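Local structure of mandelate racemase/muconate lactonizing protein (Thermobispora bispora, 3VC5) at residues Leu87-Ile98 with Phe131-Gln142. The protein probably catalyses the magnesium-dependent dehydration of D-glucarate to 5-dehydro-4-deoxy-D-glucarate, as a member of the enolase superfamily. Numbering follows the deposited sequence.
Sequences LPGLDVYALHRI and FAAFEVACLDIQ
L87 opens the contact by laying CD1 over one face of the F134 ring, a CH-pi approach 3.8 Å from CD1 to the ring centroid. This is the N-terminal capping domain of the enolase-superfamily fold, where the loop leading into helix 95-106, and the first turn of that helix, pack on helix 123-146, whose F134 also touches V56 of strand 50-60. After the type II turn from L87 to L90, D91 closes an Asx turn, OD2 accepting from Y93 N; OD2 also forms a salt bridge to R148 of the second subunit.

V92 comes nearest the helix. Its CG2 meets I141 CG2 at 3.9 Å, the two side chains crossing at about a right angle, while its carbonyl takes a hydrogen bond of 2.9 Å from Q142 NE2 to V92 O. The donor is tilted 32° from the carbonyl plane. With its chain extended beyond CG (chi2 -178°), Q142 reaches obliquely across the Y93 ring and stacks its amide on it, the planes 24° apart, with CG over the same face. Cutting Q142 back to an alanine is likely to leave V92 O without this donor and to remove the CG and amide that lie over the Y93 ring.

L95 is a knob in the hole formed by F131, E135, C138 and L139. The carboxylate of E135 turns to the backbone amides of L318 and V319, leaving its CG against both leucine methyls. I98 finishes the walk with two branches: CD1 rests 3.8 Å from C138 SG, and CG2 meets the edge of the F131 ring, 3.8 Å from CE1.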
ATOM      1  N   LEU A  87     -22.010  -9.975   8.562  1.00 28.75           N
ATOM      2  CA  LEU A  87     -21.764  -8.746   7.795  1.00 29.77           C
ATOM      3  C   LEU A  87     -22.974  -7.820   7.555  1.00 29.99           C
ATOM      4  O   LEU A  87     -22.791  -6.613   7.339  1.00 32.17           O
ATOM      5  CB  LEU A  87     -21.097  -9.048   6.453  1.00 28.36           C
ATOM      6  CG  LEU A  87     -19.722  -9.713   6.531  1.00 27.03           C
ATOM      7  CD1 LEU A  87     -19.122  -9.844   5.142  1.00 27.70           C
ATOM      8  CD2 LEU A  87     -18.756  -8.957   7.445  1.00 26.89           C
ATOM      9  N   PRO A  88     -24.207  -8.366   7.584  1.00 32.14           N
ATOM     10  CA  PRO A  88     -25.306  -7.418   7.393  1.00 32.12           C
ATOM     11  C   PRO A  88     -25.229  -6.237   8.364  1.00 31.69           C
ATOM     12  O   PRO A  88     -24.925  -6.411   9.561  1.00 33.44           O
ATOM     13  CB  PRO A  88     -26.557  -8.291   7.610  1.00 32.52           C
ATOM     14  CG  PRO A  88     -26.079  -9.674   7.060  1.00 32.91           C
ATOM     15  CD  PRO A  88     -24.683  -9.768   7.626  1.00 29.09           C
ATOM     16  N   GLY A  89     -25.469  -5.044   7.840  1.00 32.42           N
ATOM     17  CA  GLY A  89     -25.498  -3.826   8.669  1.00 33.80           C
ATOM     18  C   GLY A  89     -24.220  -3.017   8.507  1.00 32.91           C
ATOM     19  O   GLY A  89     -24.174  -1.833   8.857  1.00 36.79           O
ATOM     20  N   LEU A  90     -23.169  -3.669   7.995  1.00 32.34           N
ATOM     21  CA  LEU A  90     -21.922  -2.966   7.690  1.00 31.82           C
ATOM     22  C   LEU A  90     -21.983  -2.358   6.294  1.00 30.11           C
ATOM     23  O   LEU A  90     -22.637  -2.887   5.377  1.00 30.50           O
ATOM     24  CB  LEU A  90     -20.693  -3.886   7.829  1.00 33.45           C
ATOM     25  CG  LEU A  90     -20.376  -4.459   9.221  1.00 33.81           C
ATOM     26  CD1 LEU A  90     -19.142  -5.352   9.216  1.00 33.32           C
ATOM     27  CD2 LEU A  90     -20.247  -3.343  10.272  1.00 35.09           C
ATOM     28  N   ASP A  91     -21.298  -1.238   6.142  1.00 30.33           N
ATOM     29  CA  ASP A  91     -21.256  -0.507   4.893  1.00 27.53           C
ATOM     30  C   ASP A  91     -20.176  -1.074   3.950  1.00 26.82           C
ATOM     31  O   ASP A  91     -19.114  -1.456   4.417  1.00 30.54           O
ATOM     32  CB  ASP A  91     -20.932   0.935   5.258  1.00 33.94           C
ATOM     33  CG  ASP A  91     -21.030   1.845   4.106  1.00 39.64           C
ATOM     34  OD1 ASP A  91     -22.063   2.518   3.981  1.00 51.35           O
ATOM     35  OD2 ASP A  91     -20.081   1.880   3.329  1.00 40.71           O
ATOM     36  N   VAL A  92     -20.445  -1.132   2.644  1.00 26.61           N
ATOM     37  CA  VAL A  92     -19.489  -1.726   1.682  1.00 25.59           C
ATOM     38  C   VAL A  92     -18.199  -0.908   1.464  1.00 23.78           C
ATOM     39  O   VAL A  92     -17.238  -1.412   0.862  1.00 26.70           O
ATOM     40  CB  VAL A  92     -20.129  -2.015   0.289  1.00 27.35           C
ATOM     41  CG1 VAL A  92     -21.294  -3.019   0.395  1.00 29.53           C
ATOM     42  CG2 VAL A  92     -20.557  -0.711  -0.415  1.00 31.08           C
ATOM     43  N   TYR A  93     -18.159   0.350   1.925  1.00 24.82           N
ATOM     44  CA  TYR A  93     -16.914   1.131   1.888  1.00 25.00           C
ATOM     45  C   TYR A  93     -16.106   0.870   3.145  1.00 25.68           C
ATOM     46  O   TYR A  93     -14.919   1.231   3.205  1.00 27.05           O
ATOM     47  CB  TYR A  93     -17.189   2.647   1.781  1.00 25.14           C
ATOM     48  CG  TYR A  93     -17.800   3.031   0.462  1.00 25.92           C
ATOM     49  CD1 TYR A  93     -17.003   3.407  -0.611  1.00 30.19           C
ATOM     50  CD2 TYR A  93     -19.185   2.992   0.279  1.00 27.23           C
ATOM     51  CE1 TYR A  93     -17.573   3.754  -1.860  1.00 29.72           C
ATOM     52  CE2 TYR A  93     -19.754   3.322  -0.947  1.00 29.40           C
ATOM     53  CZ  TYR A  93     -18.947   3.697  -2.010  1.00 29.31           C
ATOM     54  OH  TYR A  93     -19.531   4.030  -3.220  1.00 34.88           O
ATOM     55  N   ALA A  94     -16.738   0.268   4.149  1.00 23.21           N
ATOM     56  CA  ALA A  94     -16.068   0.119   5.465  1.00 22.78           C
ATOM     57  C   ALA A  94     -15.210  -1.138   5.523  1.00 25.68           C
ATOM     58  O   ALA A  94     -15.457  -2.037   6.339  1.00 24.51           O
ATOM     59  CB  ALA A  94     -17.089   0.111   6.587  1.00 27.46           C
ATOM     60  N   LEU A  95     -14.183  -1.178   4.664  1.00 22.50           N
ATOM     61  CA  LEU A  95     -13.371  -2.374   4.511  1.00 23.04           C
ATOM     62  C   LEU A  95     -12.568  -2.673   5.765  1.00 22.50           C
ATOM     63  O   LEU A  95     -12.400  -3.840   6.100  1.00 23.80           O
ATOM     64  CB  LEU A  95     -12.435  -2.270   3.318  1.00 25.83           C
ATOM     65  CG  LEU A  95     -13.121  -2.251   1.958  1.00 29.04           C
ATOM     66  CD1 LEU A  95     -12.066  -2.131   0.823  1.00 33.89           C
ATOM     67  CD2 LEU A  95     -14.007  -3.460   1.780  1.00 33.28           C
ATOM     68  N   HIS A  96     -12.071  -1.643   6.452  1.00 23.74           N
ATOM     69  CA  HIS A  96     -11.348  -1.885   7.706  1.00 24.85           C
ATOM     70  C   HIS A  96     -12.264  -2.523   8.746  1.00 25.75           C
ATOM     71  O   HIS A  96     -11.870  -3.453   9.450  1.00 25.64           O
ATOM     72  CB  HIS A  96     -10.713  -0.600   8.271  1.00 24.59           C
ATOM     73  CG  HIS A  96      -9.673   0.020   7.386  1.00 22.31           C
ATOM     74  ND1 HIS A  96      -8.603  -0.685   6.872  1.00 29.64           N
ATOM     75  CD2 HIS A  96      -9.543   1.289   6.925  1.00 26.43           C
ATOM     76  CE1 HIS A  96      -7.861   0.123   6.129  1.00 34.77           C
ATOM     77  NE2 HIS A  96      -8.410   1.326   6.142  1.00 30.54           N
ATOM     78  N   ARG A  97     -13.495  -2.023   8.845  1.00 23.98           N
ATOM     79  CA  ARG A  97     -14.450  -2.573   9.792  1.00 23.88           C
ATOM     80  C   ARG A  97     -14.845  -4.012   9.426  1.00 23.70           C
ATOM     81  O   ARG A  97     -14.970  -4.875  10.294  1.00 25.69           O
ATOM     82  CB  ARG A  97     -15.681  -1.674   9.843  1.00 27.76           C
ATOM     83  CG  ARG A  97     -16.530  -1.866  11.056  1.00 37.53           C
ATOM     84  CD  ARG A  97     -17.531  -0.692  11.255  1.00 49.49           C
ATOM     85  NE  ARG A  97     -18.380  -0.941  12.412  1.00 62.12           N
ATOM     86  CZ  ARG A  97     -19.551  -0.352  12.631  1.00 62.18           C
ATOM     87  NH1 ARG A  97     -20.025   0.523  11.761  1.00 68.95           N
ATOM     88  NH2 ARG A  97     -20.250  -0.644  13.721  1.00 69.15           N
ATOM     89  N   ILE A  98     -15.080  -4.262   8.140  1.00 24.01           N
ATOM     90  CA  ILE A  98     -15.383  -5.619   7.695  1.00 23.38           C
ATOM     91  C   ILE A  98     -14.208  -6.566   7.993  1.00 21.51           C
ATOM     92  O   ILE A  98     -14.394  -7.699   8.453  1.00 22.27           O
ATOM     93  CB  ILE A  98     -15.749  -5.625   6.174  1.00 22.46           C
ATOM     94  CG1 ILE A  98     -17.082  -4.906   5.969  1.00 25.11           C
ATOM     95  CG2 ILE A  98     -15.767  -7.055   5.597  1.00 24.44           C
ATOM     96  CD1 ILE A  98     -17.370  -4.553   4.508  1.00 25.50           C
ATOM     97  N   PHE A 131     -11.467 -12.927   4.495  1.00 21.43           N
ATOM     98  CA  PHE A 131     -11.814 -11.567   4.121  1.00 20.62           C
ATOM     99  C   PHE A 131     -11.877 -11.344   2.607  1.00 20.74           C
ATOM    100  O   PHE A 131     -12.723 -10.608   2.131  1.00 22.07           O
ATOM    101  CB  PHE A 131     -10.786 -10.637   4.730  1.00 20.15           C
ATOM    102  CG  PHE A 131     -10.934  -9.178   4.325  1.00 19.61           C
ATOM    103  CD1 PHE A 131     -11.994  -8.381   4.822  1.00 20.93           C
ATOM    104  CD2 PHE A 131      -9.971  -8.584   3.503  1.00 21.68           C
ATOM    105  CE1 PHE A 131     -12.097  -7.043   4.478  1.00 23.56           C
ATOM    106  CE2 PHE A 131     -10.061  -7.218   3.161  1.00 20.54           C
ATOM    107  CZ  PHE A 131     -11.122  -6.448   3.661  1.00 22.19           C
ATOM    108  N   ALA A 132     -10.931 -11.919   1.852  1.00 19.30           N
ATOM    109  CA  ALA A 132     -10.803 -11.567   0.468  1.00 19.38           C
ATOM    110  C   ALA A 132     -12.074 -11.800  -0.327  1.00 20.85           C
ATOM    111  O   ALA A 132     -12.346 -11.013  -1.228  1.00 23.34           O
ATOM    112  CB  ALA A 132      -9.639 -12.312  -0.180  1.00 22.46           C
ATOM    113  N   ALA A 133     -12.823 -12.872  -0.059  1.00 24.01           N
ATOM    114  CA  ALA A 133     -14.071 -13.079  -0.834  1.00 28.68           C
ATOM    115  C   ALA A 133     -15.037 -11.885  -0.674  1.00 27.54           C
ATOM    116  O   ALA A 133     -15.701 -11.427  -1.639  1.00 29.61           O
ATOM    117  CB  ALA A 133     -14.772 -14.371  -0.397  1.00 40.11           C
ATOM    118  N   PHE A 134     -15.112 -11.368   0.541  1.00 21.67           N
ATOM    119  CA  PHE A 134     -16.013 -10.248   0.776  1.00 22.08           C
ATOM    120  C   PHE A 134     -15.458  -8.937   0.206  1.00 23.40           C
ATOM    121  O   PHE A 134     -16.210  -8.094  -0.302  1.00 21.98           O
ATOM    122  CB  PHE A 134     -16.255 -10.138   2.269  1.00 22.69           C
ATOM    123  CG  PHE A 134     -16.765 -11.424   2.880  1.00 22.58           C
ATOM    124  CD1 PHE A 134     -17.986 -11.979   2.471  1.00 23.65           C
ATOM    125  CD2 PHE A 134     -16.037 -12.081   3.861  1.00 24.35           C
ATOM    126  CE1 PHE A 134     -18.456 -13.166   3.038  1.00 23.98           C
ATOM    127  CE2 PHE A 134     -16.488 -13.266   4.419  1.00 28.90           C
ATOM    128  CZ  PHE A 134     -17.707 -13.804   4.022  1.00 22.71           C
ATOM    129  N   GLU A 135     -14.143  -8.736   0.313  1.00 22.11           N
ATOM    130  CA  GLU A 135     -13.553  -7.477  -0.138  1.00 23.00           C
ATOM    131  C   GLU A 135     -13.765  -7.299  -1.645  1.00 22.38           C
ATOM    132  O   GLU A 135     -14.112  -6.214  -2.106  1.00 23.34           O
ATOM    133  CB  GLU A 135     -12.078  -7.404   0.220  1.00 21.89           C
ATOM    134  CG  GLU A 135     -11.445  -6.044  -0.101  1.00 23.43           C
ATOM    135  CD  GLU A 135     -10.425  -6.081  -1.232  1.00 22.47           C
ATOM    136  OE1 GLU A 135     -10.488  -6.976  -2.106  1.00 23.65           O
ATOM    137  OE2 GLU A 135      -9.527  -5.195  -1.244  1.00 24.93           O
ATOM    138  N   VAL A 136     -13.487  -8.353  -2.412  1.00 19.53           N
ATOM    139  CA  VAL A 136     -13.702  -8.304  -3.860  1.00 21.27           C
ATOM    140  C   VAL A 136     -15.161  -7.955  -4.175  1.00 22.32           C
ATOM    141  O   VAL A 136     -15.427  -7.103  -5.061  1.00 21.41           O
ATOM    142  CB  VAL A 136     -13.257  -9.643  -4.545  1.00 20.65           C
ATOM    143  CG1 VAL A 136     -13.719  -9.691  -6.018  1.00 22.60           C
ATOM    144  CG2 VAL A 136     -11.780  -9.799  -4.395  1.00 22.98           C
ATOM    145  N   ALA A 137     -16.102  -8.570  -3.463  1.00 21.39           N
ATOM    146  CA  ALA A 137     -17.558  -8.304  -3.699  1.00 22.20           C
ATOM    147  C   ALA A 137     -17.913  -6.844  -3.345  1.00 22.42           C
ATOM    148  O   ALA A 137     -18.687  -6.178  -4.054  1.00 22.64           O
ATOM    149  CB  ALA A 137     -18.402  -9.255  -2.872  1.00 23.12           C
ATOM    150  N   CYS A 138     -17.310  -6.322  -2.286  1.00 22.16           N
ATOM    151  CA  CYS A 138     -17.555  -4.924  -1.887  1.00 22.04           C
ATOM    152  C   CYS A 138     -16.974  -3.971  -2.944  1.00 22.63           C
ATOM    153  O   CYS A 138     -17.564  -2.933  -3.250  1.00 24.34           O
ATOM    154  CB  CYS A 138     -16.956  -4.633  -0.484  1.00 22.60           C
ATOM    155  SG  CYS A 138     -17.953  -5.380   0.806  1.00 26.52           S
ATOM    156  N   LEU A 139     -15.798  -4.289  -3.500  1.00 22.29           N
ATOM    157  CA  LEU A 139     -15.251  -3.441  -4.557  1.00 21.35           C
ATOM    158  C   LEU A 139     -16.119  -3.513  -5.812  1.00 22.78           C
ATOM    159  O   LEU A 139     -16.296  -2.497  -6.515  1.00 24.35           O
ATOM    160  CB  LEU A 139     -13.799  -3.836  -4.893  1.00 21.34           C
ATOM    161  CG  LEU A 139     -12.801  -3.630  -3.739  1.00 21.14           C
ATOM    162  CD1 LEU A 139     -11.426  -4.154  -4.228  1.00 24.39           C
ATOM    163  CD2 LEU A 139     -12.701  -2.132  -3.409  1.00 25.64           C
ATOM    164  N   ASP A 140     -16.643  -4.704  -6.113  1.00 22.15           N
ATOM    165  CA  ASP A 140     -17.573  -4.853  -7.269  1.00 24.07           C
ATOM    166  C   ASP A 140     -18.735  -3.862  -7.081  1.00 23.94           C
ATOM    167  O   ASP A 140     -19.071  -3.090  -7.988  1.00 26.41           O
ATOM    168  CB  ASP A 140     -18.040  -6.334  -7.332  1.00 22.53           C
ATOM    169  CG  ASP A 140     -18.782  -6.708  -8.601  1.00 22.47           C
ATOM    170  OD1 ASP A 140     -18.738  -5.974  -9.622  1.00 26.43           O
ATOM    171  OD2 ASP A 140     -19.410  -7.805  -8.553  1.00 26.24           O
ATOM    172  N   ILE A 141     -19.310  -3.845  -5.884  1.00 22.67           N
ATOM    173  CA  ILE A 141     -20.424  -2.939  -5.559  1.00 23.19           C
ATOM    174  C   ILE A 141     -20.010  -1.458  -5.613  1.00 27.61           C
ATOM    175  O   ILE A 141     -20.737  -0.621  -6.172  1.00 27.17           O
ATOM    176  CB  ILE A 141     -21.023  -3.278  -4.196  1.00 23.44           C
ATOM    177  CG1 ILE A 141     -21.767  -4.636  -4.250  1.00 26.82           C
ATOM    178  CG2 ILE A 141     -22.015  -2.184  -3.757  1.00 24.69           C
ATOM    179  CD1 ILE A 141     -21.979  -5.292  -2.858  1.00 27.32           C
ATOM    180  N   GLN A 142     -18.862  -1.114  -5.028  1.00 23.69           N
ATOM    181  CA  GLN A 142     -18.380   0.267  -5.125  1.00 25.00           C
ATOM    182  C   GLN A 142     -18.217   0.709  -6.580  1.00 24.24           C
ATOM    183  O   GLN A 142     -18.570   1.837  -6.939  1.00 27.82           O
ATOM    184  CB  GLN A 142     -17.053   0.443  -4.394  1.00 25.50           C
ATOM    185  CG  GLN A 142     -17.111   0.270  -2.901  1.00 23.75           C
ATOM    186  CD  GLN A 142     -15.753   0.525  -2.274  1.00 24.31           C
ATOM    187  OE1 GLN A 142     -14.914   1.283  -2.830  1.00 27.64           O
ATOM    188  NE2 GLN A 142     -15.501  -0.118  -1.140  1.00 25.74           N
TER
HETATM  189  O   HOH W   1     -18.229   4.172  -5.502  1.00 34.99           O
HETATM  190  O   HOH W   2     -13.453   1.476   0.855  1.00 37.20           O